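Local coordinates for protein malate dehydrogenase (Pyrococcus horikoshii, PDB 1V9N) that catalyses the reversible oxidation of (S)-malate to oxaloacetate with NAD(+) as hydride acceptor, working as a homodimer of the LDH2/MDH2 oxidoreductase family, at residues 1-6 against 331-336. Numbering follows the deposited sequence.
Sequences MFEKGY and ETRLKL. With NDP (NADPH dihydro-nicotinamide-adenine-dinucleotide phosphate), chain B.
Glu-3 and Arg-333 form the charged part of the contact between the N-terminal segment and segment 331-336 of helix 324-336. Glu-3 OE2 lies 2.9 Å from Arg-333 NE in a salt bridge whose N-H...O angle is 153°. The donor comes from above the carboxylate plane, and the two flat groups stand 81° apart, so a single oxygen does the gripping instead of a two-pronged pairing. Arginine suits the place because its chain, extended from CG to NE, carries the charge from the helix across to the loop; glutamate supplies the opposite charge, and its OE2 also forms a salt bridge with Arg-13. With an alanine here instead of Arg-333, the carboxylate would probably be left to Arg-13 and freer to turn.

The one uncharged hydrogen bond across the contact runs from Thr-332 OG1 to Phe-2 O, at 2.7 Å. The hydroxyl, beside its own backbone N (chi1 -66°), also bonds to Leu-328 O one helical turn back, so two carbonyls must share its single proton. Threonine serves twice, since its methyl CG2 faces the selenomethionine.

These bonds fasten a non-regular N-terminal arm, which continues into strand 11-14, onto the helix that precedes that strand's antiparallel partner 338-341. From the arm Lys-4 reaches the cofactor: its NZ donates to O3X of the NADPH 2'-phosphate at 2.8 Å, as befits a cation beside a phosphate, and also bonds to Arg-50 O.

Apolar packing comes from Met-1, a selenomethionine whose flexible, unbranched chain can bend over Thr-332. Its CE comes within 3.3 Å of Lys-335 CE, tighter than usual van der Waals contact, and close to Thr-332 CA, while SE lies 4.1 Å from Leu-336 CD1.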
loop_
_atom_site.group_PDB
_atom_site.type_symbol
_atom_site.label_atom_id
_atom_site.label_comp_id
_atom_site.label_asym_id
_atom_site.label_seq_id
_atom_site.Cartn_x
_atom_site.Cartn_y
_atom_site.Cartn_z
HETATM N N MSE A 1 -23.013 9.796 -22.044
HETATM C CA MSE A 1 -22.996 8.913 -20.841
HETATM C C MSE A 1 -22.023 9.476 -19.813
HETATM O O MSE A 1 -21.663 10.653 -19.872
HETATM C CB MSE A 1 -22.566 7.493 -21.227
HETATM C CG MSE A 1 -23.382 6.856 -22.343
HETATM SE SE MSE A 1 -23.003 7.599 -24.087
HETATM C CE MSE A 1 -21.684 6.331 -24.690
ATOM N N PHE A 2 -21.599 8.642 -18.871
ATOM C CA PHE A 2 -20.663 9.095 -17.852
ATOM C C PHE A 2 -19.244 9.194 -18.402
ATOM O O PHE A 2 -18.825 8.385 -19.229
ATOM C CB PHE A 2 -20.677 8.151 -16.643
ATOM C CG PHE A 2 -19.669 8.513 -15.590
ATOM C CD1 PHE A 2 -18.348 8.082 -15.694
ATOM C CD2 PHE A 2 -20.025 9.329 -14.522
ATOM C CE1 PHE A 2 -17.397 8.461 -14.753
ATOM C CE2 PHE A 2 -19.081 9.715 -13.574
ATOM C CZ PHE A 2 -17.762 9.279 -13.691
ATOM N N GLU A 3 -18.511 10.196 -17.932
ATOM C CA GLU A 3 -17.136 10.409 -18.349
ATOM C C GLU A 3 -16.371 11.086 -17.208
ATOM O O GLU A 3 -16.799 12.119 -16.685
ATOM C CB GLU A 3 -17.103 11.276 -19.604
ATOM C CG GLU A 3 -16.578 10.590 -20.850
ATOM C CD GLU A 3 -16.097 11.609 -21.873
ATOM O OE1 GLU A 3 -16.123 12.811 -21.536
ATOM O OE2 GLU A 3 -15.700 11.217 -22.993
ATOM N N LYS A 4 -15.238 10.495 -16.836
ATOM C CA LYS A 4 -14.403 10.989 -15.741
ATOM C C LYS A 4 -13.927 12.436 -15.793
ATOM O O LYS A 4 -13.952 13.136 -14.779
ATOM C CB LYS A 4 -13.181 10.078 -15.566
ATOM C CG LYS A 4 -13.464 8.799 -14.795
ATOM C CD LYS A 4 -12.267 7.864 -14.795
ATOM C CE LYS A 4 -11.041 8.505 -14.172
ATOM N NZ LYS A 4 -9.887 7.562 -14.166
ATOM N N GLY A 5 -13.477 12.885 -16.955
ATOM C CA GLY A 5 -12.996 14.249 -17.050
ATOM C C GLY A 5 -14.010 15.195 -17.656
ATOM O O GLY A 5 -15.132 14.798 -17.970
ATOM N N TYR A 6 -13.620 16.455 -17.811
ATOM C CA TYR A 6 -14.502 17.448 -18.405
ATOM C C TYR A 6 -14.068 17.711 -19.838
ATOM O O TYR A 6 -12.963 18.192 -20.086
ATOM C CB TYR A 6 -14.474 18.754 -17.604
ATOM C CG TYR A 6 -15.314 19.862 -18.210
ATOM C CD1 TYR A 6 -14.876 20.562 -19.338
ATOM C CD2 TYR A 6 -16.555 20.201 -17.668
ATOM C CE1 TYR A 6 -15.653 21.569 -19.912
ATOM C CE2 TYR A 6 -17.342 21.208 -18.236
ATOM C CZ TYR A 6 -16.883 21.886 -19.357
ATOM O OH TYR A 6 -17.652 22.878 -19.928
ATOM N N GLU A 331 -16.335 2.612 -21.442
ATOM C CA GLU A 331 -17.548 2.179 -22.124
ATOM C C GLU A 331 -18.102 3.301 -23.002
ATOM O O GLU A 331 -18.471 3.085 -24.156
ATOM C CB GLU A 331 -18.592 1.758 -21.086
ATOM C CG GLU A 331 -19.817 1.064 -21.656
ATOM C CD GLU A 331 -20.835 0.726 -20.582
ATOM O OE1 GLU A 331 -21.425 1.666 -20.005
ATOM O OE2 GLU A 331 -21.038 -0.476 -20.306
ATOM N N THR A 332 -18.145 4.502 -22.441
ATOM C CA THR A 332 -18.644 5.669 -23.154
ATOM C C THR A 332 -17.801 5.990 -24.388
ATOM O O THR A 332 -18.300 6.002 -25.517
ATOM C CB THR A 332 -18.651 6.907 -22.236
ATOM O OG1 THR A 332 -19.604 6.719 -21.184
ATOM C CG2 THR A 332 -19.002 8.160 -23.025
ATOM N N ARG A 333 -16.519 6.246 -24.156
ATOM C CA ARG A 333 -15.595 6.598 -25.223
ATOM C C ARG A 333 -15.400 5.539 -26.303
ATOM O O ARG A 333 -14.854 5.831 -27.366
ATOM C CB ARG A 333 -14.254 6.994 -24.607
ATOM C CG ARG A 333 -14.391 8.171 -23.663
ATOM C CD ARG A 333 -13.078 8.587 -23.049
ATOM N NE ARG A 333 -13.229 9.826 -22.291
ATOM C CZ ARG A 333 -12.235 10.443 -21.668
ATOM N NH1 ARG A 333 -11.010 9.934 -21.710
ATOM N NH2 ARG A 333 -12.461 11.570 -21.007
ATOM N N LEU A 334 -15.848 4.316 -26.049
ATOM C CA LEU A 334 -15.709 3.257 -27.043
ATOM C C LEU A 334 -16.747 3.395 -28.157
ATOM O O LEU A 334 -16.502 3.001 -29.300
ATOM C CB LEU A 334 -15.831 1.882 -26.383
ATOM C CG LEU A 334 -14.587 1.390 -25.639
ATOM C CD1 LEU A 334 -14.877 0.062 -24.956
ATOM C CD2 LEU A 334 -13.439 1.239 -26.629
ATOM N N LYS A 335 -17.908 3.950 -27.826
ATOM C CA LYS A 335 -18.958 4.134 -28.819
ATOM C C LYS A 335 -19.175 5.610 -29.121
ATOM O O LYS A 335 -19.826 5.962 -30.102
ATOM C CB LYS A 335 -20.264 3.483 -28.344
ATOM C CG LYS A 335 -20.687 3.837 -26.926
ATOM C CD LYS A 335 -21.823 2.928 -26.471
ATOM C CE LYS A 335 -22.152 3.120 -24.997
ATOM N NZ LYS A 335 -23.140 2.116 -24.508
ATOM N N LEU A 336 -18.608 6.469 -28.281
ATOM C CA LEU A 336 -18.731 7.909 -28.453
ATOM C C LEU A 336 -17.408 8.466 -28.980
ATOM O O LEU A 336 -17.359 9.555 -29.556
ATOM C CB LEU A 336 -19.087 8.550 -27.109
ATOM C CG LEU A 336 -19.762 9.924 -27.087
ATOM C CD1 LEU A 336 -20.278 10.205 -25.687
ATOM C CD2 LEU A 336 -18.786 10.997 -27.529
HETATM P PA NDP B . -6.994 8.904 -9.220
HETATM O O1A NDP B . -7.533 9.271 -10.507
HETATM O O2A NDP B . -7.085 9.788 -8.005
HETATM O O5B NDP B . -7.616 7.432 -8.849
HETATM C C5B NDP B . -7.258 6.751 -7.633
HETATM C C4B NDP B . -8.012 5.408 -7.674
HETATM O O4B NDP B . -9.230 5.654 -6.949
HETATM C C3B NDP B . -8.426 4.859 -9.011
HETATM O O3B NDP B . -8.276 3.408 -8.964
HETATM C C2B NDP B . -9.851 5.236 -9.212
HETATM O O2B NDP B . -10.639 4.422 -10.098
HETATM C C1B NDP B . -10.325 5.302 -7.793
HETATM N N9A NDP B . -11.369 6.328 -7.521
HETATM C C8A NDP B . -11.505 7.643 -8.049
HETATM N N7A NDP B . -12.553 8.250 -7.541
HETATM C C5A NDP B . -13.132 7.369 -6.673
HETATM C C6A NDP B . -14.271 7.403 -5.808
HETATM N N6A NDP B . -15.030 8.503 -5.739
HETATM N N1A NDP B . -14.585 6.302 -5.040
HETATM C C2A NDP B . -13.810 5.170 -5.100
HETATM N N3A NDP B . -12.716 5.041 -5.879
HETATM C C4A NDP B . -12.425 6.183 -6.649
HETATM O O3 NDP B . -5.490 8.454 -9.282
HETATM P PN NDP B . -4.073 9.082 -9.619
HETATM O O1N NDP B . -3.288 8.933 -8.398
HETATM O O2N NDP B . -4.422 10.474 -10.064
HETATM O O5D NDP B . -3.599 8.140 -10.811
HETATM C C5D NDP B . -2.989 8.656 -12.027
HETATM C C4D NDP B . -2.625 7.474 -13.006
HETATM O O4D NDP B . -1.268 7.656 -13.368
HETATM C C3D NDP B . -2.708 6.036 -12.437
HETATM O O3D NDP B . -3.297 5.197 -13.438
HETATM C C2D NDP B . -1.281 5.658 -12.079
HETATM O O2D NDP B . -1.080 4.262 -12.150
HETATM C C1D NDP B . -0.484 6.487 -13.119
HETATM N N1N NDP B . 0.867 6.907 -12.658
HETATM C C2N NDP B . 1.974 6.357 -13.361
HETATM C C3N NDP B . 3.299 6.770 -12.923
HETATM C C7N NDP B . 4.482 6.246 -13.614
HETATM O O7N NDP B . 5.639 6.555 -13.305
HETATM N N7N NDP B . 4.343 5.373 -14.649
HETATM C C4N NDP B . 3.399 7.692 -11.837
HETATM C C5N NDP B . 2.303 8.212 -11.161
HETATM C C6N NDP B . 1.029 7.826 -11.572
HETATM P P2B NDP B . -11.000 4.759 -11.571
HETATM O O1X NDP B . -12.411 4.349 -11.645
HETATM O O2X NDP B . -10.146 3.958 -12.501
HETATM O O3X NDP B . -10.822 6.254 -11.817
#